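Local structure of O-succinylhomoserine sulfhydrylase (Mycobacterium tuberculosis, 3NDN) at residues N80-L90 with A264-E275; D152-E160 with S181-L191. The protein probably uses pyridoxal 5'-phosphate to make L-homocysteine from O-succinyl-L-homoserine and hydrogen sulfide in methionine biosynthesis. All coordinates share one frame; numbering follows the deposited sequence.

In the fold
Interactions 1 and 2 occupy opposite sides of the chain's centre. Their centres are 34 Å apart and their nearest atoms about 16 Å apart, so they do not touch. Both belong to a trans-sulfuration enzyme built on a central seven-stranded sheet. Interaction 2 pairs two helices against that sheet, reaching strands 147-151 and 169-173, and meets no other subunit. Interaction 1 joins helix 81-94 to helix 264-273 where the subunits of the tetramer come together. In sequence, both segments of interaction 2 fall between those of interaction 1. So does Lys227, the predicted attachment point of the pyridoxal phosphate, which is covalently bound in this crystal.

Interaction 1 (N80-L90 with A264-E275); sequences NPTVSVFEERL and AFNAWVLLKGLE
Leu271 sits as a knob in a hole formed by Thr82, Val85, Phe86 and Arg89, locking together helical segments 81-90 and 264-273, which run at 33° with axes 8.5 Å apart. Arg89 closes the C-terminal side of this knob-into-hole contact. Arg89 CB lies 4.0 Å from Leu274 CD1 and Arg89 CG 3.8 Å from it, the two side chains sliding past each other in opposite directions. Arg89 CD then passes 3.7 Å from Leu271 O. The chain bends at chi3 (-67°); beyond the bend NE donates to Gly34 O, NH1 pairs with Glu46, which also holds Lys272, and Arg89 NH2 donates to Leu271 O at 3.1 Å. The same Arg89 NH2 meets the anti lone pair of Glu275 OE2 at 3.2 Å in a salt bridge, the oxygen tilted from the guanidinium plane and the two planes 49° apart. One turn earlier, the Phe86 ring meets Leu270 obliquely, Phe86 CE1 to Leu270 CB at 3.7 Å. Gln232 of the second subunit donates to Glu275 OE1, and Lys364 of that subunit forms a salt bridge with OE2, carrying the network across the interface. Lys272 NZ also reaches Glu275 OE2 at 3.0 Å, on the syn side but 28° out of the carboxylate plane.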
# COMPACT_ATOMS: atom_id res chain seq x y z
N ASN A 80 -2.16 16.05 8.06
CA ASN A 80 -2.95 14.91 7.52
C ASN A 80 -3.45 14.03 8.70
O ASN A 80 -2.71 13.82 9.66
CB ASN A 80 -2.08 14.11 6.52
CG ASN A 80 -2.72 12.77 6.09
OD1 ASN A 80 -2.69 11.80 6.85
ND2 ASN A 80 -3.26 12.72 4.86
N PRO A 81 -4.69 13.51 8.63
CA PRO A 81 -5.18 12.74 9.81
C PRO A 81 -4.39 11.47 10.21
O PRO A 81 -4.24 11.20 11.41
CB PRO A 81 -6.63 12.41 9.46
CG PRO A 81 -6.81 12.78 8.01
CD PRO A 81 -5.79 13.82 7.70
N THR A 82 -3.91 10.70 9.23
CA THR A 82 -3.04 9.53 9.51
C THR A 82 -1.67 9.96 10.07
O THR A 82 -1.15 9.36 11.04
CB THR A 82 -2.90 8.64 8.23
OG1 THR A 82 -4.20 8.30 7.75
CG2 THR A 82 -2.10 7.38 8.50
N VAL A 83 -1.04 10.97 9.45
CA VAL A 83 0.18 11.54 9.99
C VAL A 83 0.01 12.03 11.45
O VAL A 83 0.90 11.84 12.28
CB VAL A 83 0.76 12.66 9.05
CG1 VAL A 83 2.01 13.32 9.67
CG2 VAL A 83 1.14 12.05 7.69
N SER A 84 -1.14 12.64 11.77
CA SER A 84 -1.41 13.09 13.15
C SER A 84 -1.43 11.95 14.19
O SER A 84 -1.02 12.16 15.34
CB SER A 84 -2.75 13.87 13.23
OG SER A 84 -2.65 15.11 12.56
N VAL A 85 -1.91 10.77 13.80
CA VAL A 85 -1.95 9.61 14.70
C VAL A 85 -0.51 9.14 15.01
O VAL A 85 -0.19 8.87 16.17
CB VAL A 85 -2.81 8.43 14.12
CG1 VAL A 85 -2.74 7.18 15.01
CG2 VAL A 85 -4.29 8.86 13.91
N PHE A 86 0.37 9.11 13.99
CA PHE A 86 1.80 8.74 14.21
C PHE A 86 2.49 9.75 15.18
O PHE A 86 3.19 9.34 16.12
CB PHE A 86 2.61 8.68 12.88
CG PHE A 86 4.11 8.67 13.09
CD1 PHE A 86 4.74 7.54 13.61
CD2 PHE A 86 4.88 9.80 12.78
CE1 PHE A 86 6.12 7.54 13.82
CE2 PHE A 86 6.25 9.81 13.00
CZ PHE A 86 6.88 8.68 13.52
N GLU A 87 2.29 11.05 14.90
CA GLU A 87 2.88 12.16 15.70
C GLU A 87 2.44 12.06 17.17
O GLU A 87 3.27 12.18 18.08
CB GLU A 87 2.47 13.53 15.14
CG GLU A 87 3.18 13.97 13.84
CD GLU A 87 2.54 15.19 13.16
OE1 GLU A 87 1.37 15.52 13.48
OE2 GLU A 87 3.21 15.84 12.29
N GLU A 88 1.15 11.84 17.39
CA GLU A 88 0.63 11.81 18.77
C GLU A 88 1.02 10.56 19.55
O GLU A 88 1.31 10.63 20.76
CB GLU A 88 -0.88 12.06 18.79
CG GLU A 88 -1.51 12.04 20.19
CD GLU A 88 -1.31 13.32 21.00
OE1 GLU A 88 -0.61 14.26 20.51
OE2 GLU A 88 -1.87 13.38 22.13
N ARG A 89 1.02 9.40 18.88
CA ARG A 89 1.47 8.16 19.51
C ARG A 89 2.94 8.25 19.97
O ARG A 89 3.26 7.88 21.11
CB ARG A 89 1.23 6.94 18.58
CG ARG A 89 1.54 5.56 19.20
CD ARG A 89 0.95 4.40 18.35
NE ARG A 89 -0.52 4.41 18.38
CZ ARG A 89 -1.31 3.53 17.76
NH1 ARG A 89 -2.63 3.65 17.87
NH2 ARG A 89 -0.79 2.54 17.03
N LEU A 90 3.83 8.77 19.11
CA LEU A 90 5.24 8.94 19.49
C LEU A 90 5.39 9.99 20.62
O LEU A 90 6.18 9.81 21.54
CB LEU A 90 6.12 9.32 18.26
CG LEU A 90 7.64 9.49 18.46
CD1 LEU A 90 8.32 8.26 19.09
CD2 LEU A 90 8.36 9.94 17.14
N ALA A 264 1.61 9.77 3.96
CA ALA A 264 0.58 9.08 4.77
C ALA A 264 0.69 7.55 4.76
O ALA A 264 0.29 6.89 5.74
CB ALA A 264 -0.86 9.54 4.33
N PHE A 265 1.21 6.96 3.66
CA PHE A 265 1.43 5.51 3.61
C PHE A 265 2.54 5.13 4.63
O PHE A 265 2.36 4.23 5.45
CB PHE A 265 1.82 5.01 2.20
CG PHE A 265 2.15 3.54 2.14
CD1 PHE A 265 1.15 2.59 1.95
CD2 PHE A 265 3.47 3.09 2.33
CE1 PHE A 265 1.44 1.22 1.92
CE2 PHE A 265 3.78 1.75 2.30
CZ PHE A 265 2.76 0.79 2.10
N ASN A 266 3.65 5.86 4.59
CA ASN A 266 4.77 5.62 5.53
C ASN A 266 4.30 5.82 6.99
O ASN A 266 4.70 5.07 7.88
CB ASN A 266 5.97 6.55 5.23
CG ASN A 266 6.68 6.20 3.92
OD1 ASN A 266 6.06 5.75 2.95
ND2 ASN A 266 7.99 6.42 3.90
N ALA A 267 3.43 6.81 7.21
CA ALA A 267 2.90 7.11 8.55
C ALA A 267 2.12 5.92 9.12
O ALA A 267 2.22 5.60 10.30
CB ALA A 267 2.00 8.37 8.51
N TRP A 268 1.35 5.25 8.26
CA TRP A 268 0.61 4.03 8.64
C TRP A 268 1.59 2.90 9.02
O TRP A 268 1.45 2.27 10.08
CB TRP A 268 -0.33 3.61 7.50
CG TRP A 268 -1.03 2.28 7.69
CD1 TRP A 268 -2.14 2.04 8.45
CD2 TRP A 268 -0.68 1.04 7.08
NE1 TRP A 268 -2.51 0.71 8.35
CE2 TRP A 268 -1.62 0.07 7.52
CE3 TRP A 268 0.35 0.64 6.20
CZ2 TRP A 268 -1.58 -1.27 7.11
CZ3 TRP A 268 0.39 -0.70 5.79
CH2 TRP A 268 -0.57 -1.64 6.25
N VAL A 269 2.60 2.68 8.18
CA VAL A 269 3.64 1.68 8.48
C VAL A 269 4.30 1.90 9.88
O VAL A 269 4.41 0.96 10.69
CB VAL A 269 4.73 1.58 7.37
CG1 VAL A 269 5.86 0.61 7.81
CG2 VAL A 269 4.12 1.12 6.05
N LEU A 270 4.68 3.15 10.14
CA LEU A 270 5.38 3.52 11.36
C LEU A 270 4.52 3.50 12.63
O LEU A 270 5.00 3.07 13.66
CB LEU A 270 6.09 4.88 11.19
CG LEU A 270 7.15 4.93 10.08
CD1 LEU A 270 7.76 6.33 9.93
CD2 LEU A 270 8.26 3.89 10.29
N LEU A 271 3.28 3.98 12.57
CA LEU A 271 2.38 3.97 13.74
C LEU A 271 2.01 2.54 14.18
O LEU A 271 1.81 2.28 15.38
CB LEU A 271 1.10 4.84 13.48
CG LEU A 271 -0.01 4.38 12.52
CD1 LEU A 271 -1.05 3.44 13.25
CD2 LEU A 271 -0.76 5.57 11.89
N LYS A 272 1.94 1.61 13.22
CA LYS A 272 1.67 0.22 13.54
C LYS A 272 2.99 -0.39 14.10
O LYS A 272 2.94 -1.24 14.97
CB LYS A 272 1.16 -0.56 12.31
CG LYS A 272 -0.20 -0.07 11.75
CD LYS A 272 -1.35 -0.14 12.79
CE LYS A 272 -1.90 -1.55 12.95
NZ LYS A 272 -3.01 -1.61 13.98
N GLY A 273 4.14 0.08 13.62
CA GLY A 273 5.44 -0.37 14.21
C GLY A 273 5.58 0.02 15.68
O GLY A 273 6.21 -0.70 16.48
N LEU A 274 4.99 1.15 16.05
CA LEU A 274 5.09 1.65 17.43
C LEU A 274 4.35 0.73 18.44
O LEU A 274 4.68 0.69 19.63
CB LEU A 274 4.59 3.09 17.53
CG LEU A 274 5.49 4.22 16.98
CD1 LEU A 274 4.70 5.54 17.04
CD2 LEU A 274 6.82 4.34 17.76
N GLU A 275 3.40 -0.05 17.94
CA GLU A 275 2.64 -1.00 18.81
C GLU A 275 3.52 -2.11 19.39
O GLU A 275 3.28 -2.57 20.52
CB GLU A 275 1.47 -1.62 18.07
CG GLU A 275 0.40 -0.60 17.60
CD GLU A 275 -0.79 -1.22 16.89
OE1 GLU A 275 -0.93 -2.48 16.88
OE2 GLU A 275 -1.62 -0.44 16.36

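Interaction 2 (D152-E160 with S181-L191); sequences DGDDLSQWE and SLVDIAAVTEL
The Trp159 indole receives Val188 on one face and the Gly153 carbonyl at its edge, where the near-parallel helical segments 156-160 and 185-191 (17° between axes, 10.3 Å apart) pack beside the large-domain sheet of a fold-type I pyridoxal-phosphate enzyme. Val188 CG2 stands over the five-membered ring of Trp159, 3.6 Å from its centroid and 8° off the normal, a CH-pi contact. The other methyl, Val188 CG1, extends the cover to the six-membered ring, reaching Trp159 CE3 at 4.0 Å. In the ring plane, Trp159 NE1 donates to Gly153 O at 2.9 Å, meeting it from above the carbonyl plane. This bond ties the indole to the turn ahead of its own helix and holds the ring's rotation. Val183 approaches the ring obliquely, while Val170 and Val151 of the sheet touch the same residue, so the tryptophan is buried.

Around the indole, Leu156 and Leu191 complete the apolar seam. Leu156 CG is anti to the carbonyl carbon (chi1 -73°), which carries Leu156 CD2 over to Val188 CG2, 3.8 Å away, with Ala187 CB also in contact. Leu191 CD1 packs on Trp159 CB at 3.8 Å, and its CD2 lies against Glu160 CG.

No direct hydrogen bond crosses between the segments, but a water does the work instead. It accepts from Asp184 N at 3.0 Å, at the N-cap residue of helix 185-194, and donates at 3.1 Å to Gly153 O, the same oxygen that takes the indole N-H.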
# COMPACT_ATOMS: atom_id res chain seq x y z
N ASP A 152 35.27 17.58 21.75
CA ASP A 152 35.24 16.14 22.04
C ASP A 152 34.14 15.87 23.07
O ASP A 152 34.21 16.35 24.21
CB ASP A 152 36.59 15.62 22.55
CG ASP A 152 37.71 15.75 21.53
OD1 ASP A 152 37.49 15.53 20.31
OD2 ASP A 152 38.84 16.08 21.96
N GLY A 153 33.13 15.10 22.66
CA GLY A 153 31.92 14.89 23.46
C GLY A 153 32.08 14.42 24.89
O GLY A 153 31.28 14.78 25.76
N ASP A 154 33.12 13.60 25.14
CA ASP A 154 33.37 13.06 26.49
C ASP A 154 34.21 13.95 27.45
O ASP A 154 34.51 13.54 28.56
CB ASP A 154 34.00 11.65 26.40
CG ASP A 154 35.35 11.64 25.67
OD1 ASP A 154 35.82 12.70 25.21
OD2 ASP A 154 35.95 10.55 25.56
N ASP A 155 34.56 15.16 27.01
CA ASP A 155 35.42 16.08 27.78
C ASP A 155 34.65 17.31 28.25
O ASP A 155 34.51 18.28 27.50
CB ASP A 155 36.62 16.52 26.93
CG ASP A 155 37.72 17.21 27.75
OD1 ASP A 155 37.43 17.80 28.82
OD2 ASP A 155 38.88 17.16 27.31
N LEU A 156 34.16 17.28 29.50
CA LEU A 156 33.38 18.39 30.04
C LEU A 156 34.13 19.74 30.11
O LEU A 156 33.49 20.80 30.10
CB LEU A 156 32.78 18.03 31.42
CG LEU A 156 31.60 17.04 31.43
CD1 LEU A 156 31.24 16.61 32.86
CD2 LEU A 156 30.35 17.63 30.70
N SER A 157 35.46 19.72 30.19
CA SER A 157 36.22 20.97 30.22
C SER A 157 36.21 21.67 28.85
O SER A 157 36.32 22.89 28.77
CB SER A 157 37.64 20.79 30.78
OG SER A 157 38.49 20.09 29.89
N GLN A 158 36.06 20.89 27.78
CA GLN A 158 35.96 21.44 26.42
C GLN A 158 34.57 22.04 26.19
O GLN A 158 34.44 23.09 25.55
CB GLN A 158 36.26 20.39 25.35
CG GLN A 158 37.69 19.89 25.30
CD GLN A 158 37.95 18.93 24.15
OE1 GLN A 158 37.51 19.16 23.02
NE2 GLN A 158 38.66 17.85 24.43
N TRP A 159 33.54 21.35 26.70
CA TRP A 159 32.17 21.87 26.69
C TRP A 159 32.12 23.21 27.45
O TRP A 159 31.48 24.17 27.00
CB TRP A 159 31.19 20.87 27.34
CG TRP A 159 30.75 19.68 26.46
CD1 TRP A 159 31.11 18.36 26.63
CD2 TRP A 159 29.85 19.70 25.33
NE1 TRP A 159 30.50 17.57 25.67
CE2 TRP A 159 29.73 18.37 24.86
CE3 TRP A 159 29.15 20.72 24.66
CZ2 TRP A 159 28.93 18.02 23.75
CZ3 TRP A 159 28.36 20.38 23.55
CH2 TRP A 159 28.25 19.04 23.11
N GLU A 160 32.78 23.27 28.61
CA GLU A 160 32.77 24.48 29.42
C GLU A 160 33.40 25.66 28.67
O GLU A 160 32.82 26.75 28.63
CB GLU A 160 33.42 24.24 30.79
CG GLU A 160 33.31 25.44 31.74
CD GLU A 160 33.33 25.04 33.21
OE1 GLU A 160 33.76 23.91 33.54
OE2 GLU A 160 32.92 25.87 34.05
N SER A 181 31.21 5.82 22.52
CA SER A 181 31.60 6.83 23.51
C SER A 181 30.36 7.57 23.99
O SER A 181 29.42 7.79 23.19
CB SER A 181 32.60 7.80 22.86
OG SER A 181 32.91 8.91 23.69
N LEU A 182 30.32 7.97 25.27
CA LEU A 182 29.15 8.67 25.83
C LEU A 182 29.33 10.18 26.09
O LEU A 182 30.45 10.66 26.27
CB LEU A 182 28.68 7.98 27.14
CG LEU A 182 28.51 6.46 27.23
CD1 LEU A 182 27.76 6.07 28.50
CD2 LEU A 182 27.80 5.87 26.03
N VAL A 183 28.21 10.91 26.11
CA VAL A 183 28.16 12.31 26.55
C VAL A 183 27.29 12.38 27.83
O VAL A 183 26.24 11.74 27.89
CB VAL A 183 27.56 13.22 25.44
CG1 VAL A 183 27.44 14.67 25.92
CG2 VAL A 183 28.40 13.14 24.16
N ASP A 184 27.75 13.12 28.84
CA ASP A 184 27.00 13.28 30.11
C ASP A 184 25.82 14.25 29.90
O ASP A 184 26.02 15.47 29.91
CB ASP A 184 27.95 13.81 31.21
CG ASP A 184 27.39 13.69 32.63
OD1 ASP A 184 26.18 13.88 32.85
OD2 ASP A 184 28.19 13.45 33.57
N ILE A 185 24.61 13.73 29.72
CA ILE A 185 23.45 14.58 29.32
C ILE A 185 23.13 15.70 30.34
O ILE A 185 23.04 16.87 29.96
CB ILE A 185 22.17 13.74 28.98
CG1 ILE A 185 22.43 12.77 27.82
CG2 ILE A 185 20.95 14.64 28.65
CD1 ILE A 185 21.33 11.67 27.67
N ALA A 186 22.96 15.35 31.62
CA ALA A 186 22.62 16.36 32.65
C ALA A 186 23.69 17.45 32.80
O ALA A 186 23.36 18.62 32.96
CB ALA A 186 22.33 15.70 33.99
N ALA A 187 24.97 17.07 32.77
CA ALA A 187 26.05 18.04 32.94
C ALA A 187 26.17 18.99 31.73
O ALA A 187 26.37 20.19 31.90
CB ALA A 187 27.37 17.33 33.24
N VAL A 188 26.05 18.45 30.52
CA VAL A 188 26.11 19.28 29.31
C VAL A 188 24.89 20.22 29.22
O VAL A 188 25.03 21.39 28.85
CB VAL A 188 26.28 18.43 28.02
CG1 VAL A 188 26.07 19.29 26.76
CG2 VAL A 188 27.66 17.76 28.01
N THR A 189 23.72 19.72 29.60
CA THR A 189 22.48 20.52 29.60
C THR A 189 22.59 21.75 30.55
O THR A 189 22.14 22.86 30.22
CB THR A 189 21.24 19.64 29.94
OG1 THR A 189 21.03 18.68 28.90
CG2 THR A 189 19.98 20.49 30.06
N GLU A 190 23.22 21.53 31.71
CA GLU A 190 23.44 22.60 32.69
C GLU A 190 24.31 23.73 32.10
O GLU A 190 23.94 24.90 32.19
CB GLU A 190 24.04 22.04 34.00
N LEU A 191 25.43 23.38 31.46
CA LEU A 191 26.32 24.36 30.80
C LEU A 191 25.68 25.08 29.62
O LEU A 191 25.97 26.25 29.37
CB LEU A 191 27.62 23.70 30.31
CG LEU A 191 28.62 23.08 31.30
CD1 LEU A 191 29.59 22.17 30.56
CD2 LEU A 191 29.38 24.16 32.11
O HOH W 1 30.49 14.23 28.67